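Chitinase (Chromobacterium violaceum, PDB 4TXG) probably binds chitin and hydrolyses its glycosidic links, as a chitinase of glycoside hydrolase family 18. Local coordinates at residues A[523-527]-A[621-625]; A[580-586]-A[627-632]. One frame throughout, in Å; residues are numbered along the deposited sequence.

Contact 1. Residues A[523-527]-A[621-625]; sequences WHAKN and EYFIG
N527 reads the main chain of Y622 with both ends of its side-chain amide. OD1 takes the backbone N-H of Y622 in the plane of the amide carbonyl, on a lone pair, at 2.7 Å from Y622 N and nearly straight (164°). ND2 returns a bond of 3.0 Å to Y622 O, more bent and reaching that oxygen from a little outside its carbonyl plane. One amide thus serves the N-H and C=O of a single residue, much as a neighbouring strand would, and the two bonds fix its rotation. A further bond from ND2 to the hydroxyl of Y536 adds to this grip. OD1 also lies at the edge of the Y622 ring, while K526 CB sits over one face, 3.6 Å from the ring centroid, in a CH-pi contact. Beyond CB the lysine bends at chi2 (-73°) and carries NZ off the tyrosine to a salt bridge with E529.

Strand 621-624 is one arm of a two-stranded antiparallel hairpin with 609-612, following barrel strand 599-603 of the TIM-barrel fold. Helix 522-530 belongs to the long excursion between strands 457-462 and 599-603, and here it runs almost antiparallel to the hairpin arm.

At the other end of the contact the W523 indole rests on the strand: F623 C and I624 N lie over one ring face. F623 turns its edge toward the face of the six-membered ring, with centroids 4.8 Å apart and planes at 56°. Beside it, I624 CG1 lies 3.6 Å from W523 NE1, whose hydrogen bond goes to A606 O. Y536 meets W523 edge-to-face as well.

Contact 2. Residues A[580-586]-A[627-632]; sequences EDEQSIA and TLTSLL
I585 projects from helix 582-594 between leucines of helix 627-636, and its two branches divide the work. CG2, anti to the backbone N, touches L631 CD2 and L632 CD2, each at 3.7 Å. CG1 is directed to L628 CD2, at 4.0 Å. L631 has its CG anti to the backbone N (chi1 175°), a torsion that swings the side chain along the flank of I585 in the opposite direction and brings L631 CD2 to 3.4 Å from E582 O. L628 instead splays its two methyls over the turn that starts the helix: CD2 rests on D581 C and E582 N, while CD1 lies 3.8 Å from E580 O, a buried carbonyl that finds no hydrogen-bond partner in the model.

Near the start of both helices, the E582 chain runs out past CG and lies across the T627 side chain, roughly perpendicular to it. T627 CG2 packs 3.4 Å from E582 CD, an essentially van der Waals contact; the polar ends look elsewhere, E582 OE1 to Y609 OH and T627 OG1 to Y609 O and D610.

The helix start is held by a capping box. D581, at the N-cap, accepts from Q583 N through OD1 (3.2 Å), met from above the carboxylate plane, and S584 OG accepts from D581 N. R557 forms a salt bridge with D581 OD2. With N-to-C directions only 29° apart and strand 599-603 lying between them in sequence, the two helices are successive members of the outer helical layer of a TIM barrel.

Overall arrangement
Both contacts join chain that precedes barrel strand 599-603 to chain that follows it, and their segments alternate in the sequence. Strand 621-624 of contact 1 leads almost directly into helix 627-636 of contact 2, and the K526 NZ to D581 OD2 salt bridge (3.1 Å) ties the two sites together. Each is partly buried. Contact 2, helix on helix in the outer layer of the barrel, lies nearer the centre of the chain, and aliphatic side chains carry it without a hydrogen bond between the segments. Contact 1, farther out, sets a helix against a hairpin arm and relies on aromatic faces and edges together with amide-to-backbone hydrogen bonds.

Contact 1. Residues A[523-527]-A[621-625]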
ATOM      1  N   TRP A 523      11.153 -19.235   4.632  1.00  8.98           N
ATOM      2  CA  TRP A 523      11.802 -20.400   5.244  1.00  9.35           C
ATOM      3  C   TRP A 523      12.251 -21.396   4.180  1.00  9.98           C
ATOM      4  O   TRP A 523      13.307 -22.023   4.315  1.00 10.15           O
ATOM      5  CB  TRP A 523      10.912 -21.129   6.269  1.00  9.70           C
ATOM      6  CG  TRP A 523       9.401 -21.089   6.091  1.00 10.02           C
ATOM      7  CD1 TRP A 523       8.554 -20.094   6.512  1.00 10.63           C
ATOM      8  CD2 TRP A 523       8.559 -22.123   5.548  1.00 10.93           C
ATOM      9  NE1 TRP A 523       7.253 -20.430   6.231  1.00  9.19           N
ATOM     10  CE2 TRP A 523       7.225 -21.665   5.637  1.00  9.59           C
ATOM     11  CE3 TRP A 523       8.805 -23.375   4.971  1.00 10.26           C
ATOM     12  CZ2 TRP A 523       6.139 -22.416   5.172  1.00 12.41           C
ATOM     13  CZ3 TRP A 523       7.728 -24.125   4.517  1.00 13.74           C
ATOM     14  CH2 TRP A 523       6.409 -23.639   4.617  1.00 13.50           C
ATOM     15  N   HIS A 524      11.473 -21.542   3.113  1.00 10.16           N
ATOM     16  CA  HIS A 524      11.881 -22.479   2.082  1.00  9.79           C
ATOM     17  C   HIS A 524      13.100 -21.936   1.333  1.00 13.07           C
ATOM     18  O   HIS A 524      14.025 -22.689   1.040  1.00 10.11           O
ATOM     19  CB  HIS A 524      10.737 -22.789   1.108  1.00 10.34           C
ATOM     20  CG  HIS A 524      11.109 -23.813   0.077  1.00 10.60           C
ATOM     21  ND1 HIS A 524      11.542 -25.072   0.411  1.00 11.68           N
ATOM     22  CD2 HIS A 524      11.145 -23.742  -1.277  1.00 10.04           C
ATOM     23  CE1 HIS A 524      11.819 -25.750  -0.696  1.00 12.96           C
ATOM     24  NE2 HIS A 524      11.595 -24.959  -1.729  1.00 10.62           N
ATOM     25  N   ALA A 525      13.124 -20.630   1.061  1.00 10.59           N
ATOM     26  CA  ALA A 525      14.293 -20.014   0.435  1.00  9.08           C
ATOM     27  C   ALA A 525      15.547 -20.165   1.304  1.00 12.85           C
ATOM     28  O   ALA A 525      16.651 -20.329   0.789  1.00 13.80           O
ATOM     29  CB  ALA A 525      14.022 -18.539   0.143  1.00 10.44           C
ATOM     30  N   LYS A 526      15.375 -20.105   2.621  1.00 11.41           N
ATOM     31  CA  LYS A 526      16.501 -20.295   3.532  1.00 10.29           C
ATOM     32  C   LYS A 526      16.999 -21.743   3.499  1.00 12.89           C
ATOM     33  O   LYS A 526      18.206 -21.989   3.593  1.00 12.78           O
ATOM     34  CB  LYS A 526      16.117 -19.869   4.959  1.00  9.92           C
ATOM     35  CG  LYS A 526      16.088 -18.341   5.137  1.00 13.47           C
ATOM     36  CD  LYS A 526      17.519 -17.811   5.152  1.00 19.59           C
ATOM     37  CE  LYS A 526      17.650 -16.382   4.646  1.00 23.19           C
ATOM     38  NZ  LYS A 526      19.106 -15.989   4.536  1.00 22.43           N
ATOM     39  N   ASN A 527      16.087 -22.702   3.366  1.00 10.80           N
ATOM     40  CA  ASN A 527      16.502 -24.094   3.193  1.00 11.48           C
ATOM     41  C   ASN A 527      17.231 -24.319   1.863  1.00 11.61           C
ATOM     42  O   ASN A 527      18.235 -25.027   1.818  1.00 12.21           O
ATOM     43  CB  ASN A 527      15.303 -25.038   3.306  1.00 11.72           C
ATOM     44  CG  ASN A 527      14.875 -25.250   4.753  1.00 13.49           C
ATOM     45  OD1 ASN A 527      15.700 -25.183   5.669  1.00 13.17           O
ATOM     46  ND2 ASN A 527      13.586 -25.510   4.965  1.00 11.80           N
ATOM     47  N   GLU A 621      15.968 -27.890   9.980  1.00 15.51           N
ATOM     48  CA  GLU A 621      15.652 -27.136   8.767  1.00 14.34           C
ATOM     49  C   GLU A 621      14.924 -25.864   9.174  1.00 13.17           C
ATOM     50  O   GLU A 621      14.469 -25.746  10.315  1.00 14.78           O
ATOM     51  CB  GLU A 621      14.786 -27.952   7.802  1.00 15.56           C
ATOM     52  CG  GLU A 621      13.356 -28.173   8.296  1.00 17.14           C
ATOM     53  CD  GLU A 621      12.561 -29.124   7.411  1.00 21.89           C
ATOM     54  OE1 GLU A 621      13.145 -29.686   6.457  1.00 18.72           O
ATOM     55  OE2 GLU A 621      11.353 -29.315   7.679  1.00 19.58           O
ATOM     56  N   TYR A 622      14.813 -24.912   8.251  1.00 12.44           N
ATOM     57  CA  TYR A 622      13.991 -23.737   8.498  1.00 11.78           C
ATOM     58  C   TYR A 622      12.515 -24.057   8.301  1.00 11.92           C
ATOM     59  O   TYR A 622      12.145 -24.900   7.489  1.00 11.77           O
ATOM     60  CB  TYR A 622      14.380 -22.577   7.581  1.00 11.13           C
ATOM     61  CG  TYR A 622      15.707 -21.938   7.907  1.00 13.77           C
ATOM     62  CD1 TYR A 622      15.797 -20.934   8.862  1.00 16.72           C
ATOM     63  CD2 TYR A 622      16.870 -22.333   7.250  1.00 14.01           C
ATOM     64  CE1 TYR A 622      17.011 -20.336   9.162  1.00 19.00           C
ATOM     65  CE2 TYR A 622      18.093 -21.732   7.535  1.00 16.23           C
ATOM     66  CZ  TYR A 622      18.153 -20.739   8.495  1.00 19.58           C
ATOM     67  OH  TYR A 622      19.357 -20.146   8.796  1.00 20.79           O
ATOM     68  N   PHE A 623      11.672 -23.363   9.046  1.00 12.76           N
ATOM     69  CA  PHE A 623      10.239 -23.548   8.924  1.00 11.24           C
ATOM     70  C   PHE A 623       9.602 -22.271   9.436  1.00 11.81           C
ATOM     71  O   PHE A 623      10.298 -21.275   9.664  1.00 10.44           O
ATOM     72  CB  PHE A 623       9.775 -24.783   9.709  1.00 12.31           C
ATOM     73  CG  PHE A 623       8.392 -25.278   9.330  1.00 12.82           C
ATOM     74  CD1 PHE A 623       8.103 -25.643   8.022  1.00 15.62           C
ATOM     75  CD2 PHE A 623       7.395 -25.383  10.288  1.00 15.17           C
ATOM     76  CE1 PHE A 623       6.838 -26.098   7.671  1.00 15.51           C
ATOM     77  CE2 PHE A 623       6.131 -25.843   9.951  1.00 15.93           C
ATOM     78  CZ  PHE A 623       5.854 -26.198   8.640  1.00 15.68           C
ATOM     79  N   ILE A 624       8.289 -22.310   9.614  1.00 10.72           N
ATOM     80  CA  ILE A 624       7.527 -21.158  10.063  1.00 10.31           C
ATOM     81  C   ILE A 624       8.088 -20.593  11.367  1.00 11.09           C
ATOM     82  O   ILE A 624       8.328 -21.339  12.321  1.00 11.31           O
ATOM     83  CB  ILE A 624       6.051 -21.550  10.263  1.00 11.65           C
ATOM     84  CG1 ILE A 624       5.426 -21.968   8.929  1.00 10.37           C
ATOM     85  CG2 ILE A 624       5.281 -20.425  10.933  1.00 13.58           C
ATOM     86  CD1 ILE A 624       4.013 -22.550   9.076  1.00 13.47           C
ATOM     87  N   GLY A 625       8.318 -19.283  11.399  1.00 12.41           N
ATOM     88  CA  GLY A 625       8.884 -18.665  12.582  1.00 11.86           C
ATOM     89  C   GLY A 625       8.722 -17.165  12.581  1.00 10.84           C
ATOM     90  O   GLY A 625       7.848 -16.631  11.901  1.00 11.34           O
TER

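Contact 2. Residues A[580-586]-A[627-632]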
ATOM      1  N   GLU A 580      14.050 -11.945   0.671  1.00  9.22           N
ATOM      2  CA  GLU A 580      14.042 -10.868   1.651  1.00  6.94           C
ATOM      3  C   GLU A 580      14.502 -11.514   2.945  1.00  8.41           C
ATOM      4  O   GLU A 580      13.907 -12.500   3.386  1.00 11.19           O
ATOM      5  CB  GLU A 580      12.640 -10.254   1.786  1.00  8.81           C
ATOM      6  CG  GLU A 580      12.549  -9.027   2.693  1.00 11.33           C
ATOM      7  CD  GLU A 580      12.956  -7.739   1.988  1.00 14.93           C
ATOM      8  OE1 GLU A 580      14.101  -7.643   1.502  1.00 18.46           O
ATOM      9  OE2 GLU A 580      12.125  -6.816   1.907  1.00 17.21           O
ATOM     10  N   ASP A 581      15.576 -11.015   3.548  1.00  7.98           N
ATOM     11  CA  ASP A 581      16.039 -11.659   4.781  1.00  8.06           C
ATOM     12  C   ASP A 581      16.619 -10.641   5.754  1.00 10.40           C
ATOM     13  O   ASP A 581      16.344  -9.447   5.634  1.00 10.75           O
ATOM     14  CB  ASP A 581      17.030 -12.809   4.483  1.00 12.80           C
ATOM     15  CG  ASP A 581      18.323 -12.366   3.796  1.00 17.54           C
ATOM     16  OD1 ASP A 581      18.737 -11.189   3.897  1.00 14.71           O
ATOM     17  OD2 ASP A 581      18.962 -13.247   3.163  1.00 16.55           O
ATOM     18  N   GLU A 582      17.392 -11.101   6.733  1.00 10.44           N
ATOM     19  CA  GLU A 582      17.752 -10.205   7.829  1.00 10.03           C
ATOM     20  C   GLU A 582      18.600  -9.025   7.369  1.00 12.26           C
ATOM     21  O   GLU A 582      18.525  -7.937   7.944  1.00 10.35           O
ATOM     22  CB  GLU A 582      18.471 -10.979   8.932  1.00 11.37           C
ATOM     23  CG  GLU A 582      17.553 -11.983   9.616  1.00 14.50           C
ATOM     24  CD  GLU A 582      18.288 -13.199  10.155  1.00 26.23           C
ATOM     25  OE1 GLU A 582      18.347 -14.238   9.445  1.00 29.98           O
ATOM     26  OE2 GLU A 582      18.788 -13.123  11.297  1.00 27.73           O
ATOM     27  N   GLN A 583      19.397  -9.221   6.324  1.00 10.80           N
ATOM     28  CA  GLN A 583      20.263  -8.134   5.878  1.00  8.82           C
ATOM     29  C   GLN A 583      19.440  -7.018   5.238  1.00  9.93           C
ATOM     30  O   GLN A 583      19.671  -5.834   5.515  1.00  9.20           O
ATOM     31  CB  GLN A 583      21.334  -8.636   4.900  1.00 11.56           C
ATOM     32  CG  GLN A 583      22.392  -7.565   4.577  1.00 10.75           C
ATOM     33  CD  GLN A 583      23.539  -8.107   3.740  1.00 11.99           C
ATOM     34  OE1 GLN A 583      23.526  -9.270   3.338  1.00 12.49           O
ATOM     35  NE2 GLN A 583      24.541  -7.265   3.480  1.00 14.82           N
ATOM     36  N   SER A 584      18.470  -7.384   4.399  1.00  7.38           N
ATOM     37  CA  SER A 584      17.682  -6.369   3.709  1.00 11.73           C
ATOM     38  C   SER A 584      16.649  -5.740   4.640  1.00  8.22           C
ATOM     39  O   SER A 584      16.381  -4.540   4.547  1.00  8.96           O
ATOM     40  CB  SER A 584      16.995  -6.946   2.463  1.00 10.86           C
ATOM     41  OG  SER A 584      16.218  -8.099   2.745  1.00  9.00           O
ATOM     42  N   ILE A 585      16.083  -6.540   5.542  1.00  8.01           N
ATOM     43  CA  ILE A 585      15.168  -6.005   6.539  1.00  9.36           C
ATOM     44  C   ILE A 585      15.898  -4.990   7.434  1.00  7.38           C
ATOM     45  O   ILE A 585      15.343  -3.940   7.748  1.00  8.61           O
ATOM     46  CB  ILE A 585      14.524  -7.135   7.401  1.00  8.53           C
ATOM     47  CG1 ILE A 585      13.566  -7.974   6.545  1.00  8.97           C
ATOM     48  CG2 ILE A 585      13.772  -6.550   8.599  1.00  8.49           C
ATOM     49  CD1 ILE A 585      12.442  -7.173   5.893  1.00 11.21           C
ATOM     50  N   ALA A 586      17.147  -5.274   7.810  1.00  7.87           N
ATOM     51  CA  ALA A 586      17.880  -4.335   8.663  1.00 10.23           C
ATOM     52  C   ALA A 586      18.148  -3.031   7.924  1.00 11.05           C
ATOM     53  O   ALA A 586      18.050  -1.940   8.500  1.00  9.19           O
ATOM     54  CB  ALA A 586      19.186  -4.945   9.149  1.00 10.25           C
ATOM     55  N   THR A 627      11.673 -14.721  12.727  1.00 10.04           N
ATOM     56  CA  THR A 627      12.962 -14.015  12.662  1.00  9.15           C
ATOM     57  C   THR A 627      12.855 -12.577  12.131  1.00  9.18           C
ATOM     58  O   THR A 627      13.377 -11.640  12.745  1.00  9.45           O
ATOM     59  CB  THR A 627      13.970 -14.797  11.805  1.00 13.14           C
ATOM     60  OG1 THR A 627      14.306 -16.008  12.485  1.00 14.85           O
ATOM     61  CG2 THR A 627      15.250 -13.984  11.585  1.00 12.20           C
ATOM     62  N   LEU A 628      12.174 -12.387  11.009  1.00  8.43           N
ATOM     63  CA  LEU A 628      12.126 -11.052  10.412  1.00  8.54           C
ATOM     64  C   LEU A 628      11.257 -10.079  11.225  1.00 10.57           C
ATOM     65  O   LEU A 628      11.630  -8.923  11.437  1.00  9.16           O
ATOM     66  CB  LEU A 628      11.628 -11.126   8.967  1.00  9.38           C
ATOM     67  CG  LEU A 628      12.477 -11.992   8.036  1.00 12.00           C
ATOM     68  CD1 LEU A 628      11.950 -11.904   6.607  1.00 10.82           C
ATOM     69  CD2 LEU A 628      13.960 -11.605   8.090  1.00 13.82           C
ATOM     70  N   THR A 629      10.111 -10.547  11.696  1.00  7.81           N
ATOM     71  CA  THR A 629       9.266  -9.713  12.539  1.00  7.56           C
ATOM     72  C   THR A 629       9.973  -9.392  13.857  1.00  9.92           C
ATOM     73  O   THR A 629       9.847  -8.286  14.380  1.00 10.61           O
ATOM     74  CB  THR A 629       7.915 -10.393  12.791  1.00 11.35           C
ATOM     75  OG1 THR A 629       7.218 -10.491  11.541  1.00 10.14           O
ATOM     76  CG2 THR A 629       7.072  -9.586  13.762  1.00 11.63           C
ATOM     77  N   SER A 630      10.740 -10.348  14.380  1.00 10.37           N
ATOM     78  CA  SER A 630      11.482 -10.115  15.614  1.00 10.44           C
ATOM     79  C   SER A 630      12.566  -9.059  15.414  1.00 12.99           C
ATOM     80  O   SER A 630      12.828  -8.239  16.302  1.00 10.26           O
ATOM     81  CB  SER A 630      12.106 -11.413  16.134  1.00 12.92           C
ATOM     82  OG  SER A 630      11.098 -12.313  16.571  1.00 14.85           O
ATOM     83  N   LEU A 631      13.201  -9.090  14.249  1.00 10.81           N
ATOM     84  CA  LEU A 631      14.210  -8.090  13.922  1.00 11.07           C
ATOM     85  C   LEU A 631      13.571  -6.712  13.825  1.00  8.92           C
ATOM     86  O   LEU A 631      14.104  -5.741  14.362  1.00 10.48           O
ATOM     87  CB  LEU A 631      14.925  -8.437  12.614  1.00 13.23           C
ATOM     88  CG  LEU A 631      15.926  -7.408  12.074  1.00 13.04           C
ATOM     89  CD1 LEU A 631      17.039  -7.127  13.071  1.00 14.85           C
ATOM     90  CD2 LEU A 631      16.506  -7.904  10.740  1.00 14.76           C
ATOM     91  N   LEU A 632      12.431  -6.626  13.142  1.00  7.63           N
ATOM     92  CA  LEU A 632      11.711  -5.355  13.054  1.00  9.15           C
ATOM     93  C   LEU A 632      11.322  -4.841  14.449  1.00  9.32           C
ATOM     94  O   LEU A 632      11.554  -3.676  14.791  1.00  8.66           O
ATOM     95  CB  LEU A 632      10.457  -5.504  12.185  1.00  9.33           C
ATOM     96  CG  LEU A 632      10.670  -5.656  10.683  1.00  9.94           C
ATOM     97  CD1 LEU A 632       9.359  -6.034  10.005  1.00 11.71           C
ATOM     98  CD2 LEU A 632      11.242  -4.378  10.091  1.00 12.57           C
TER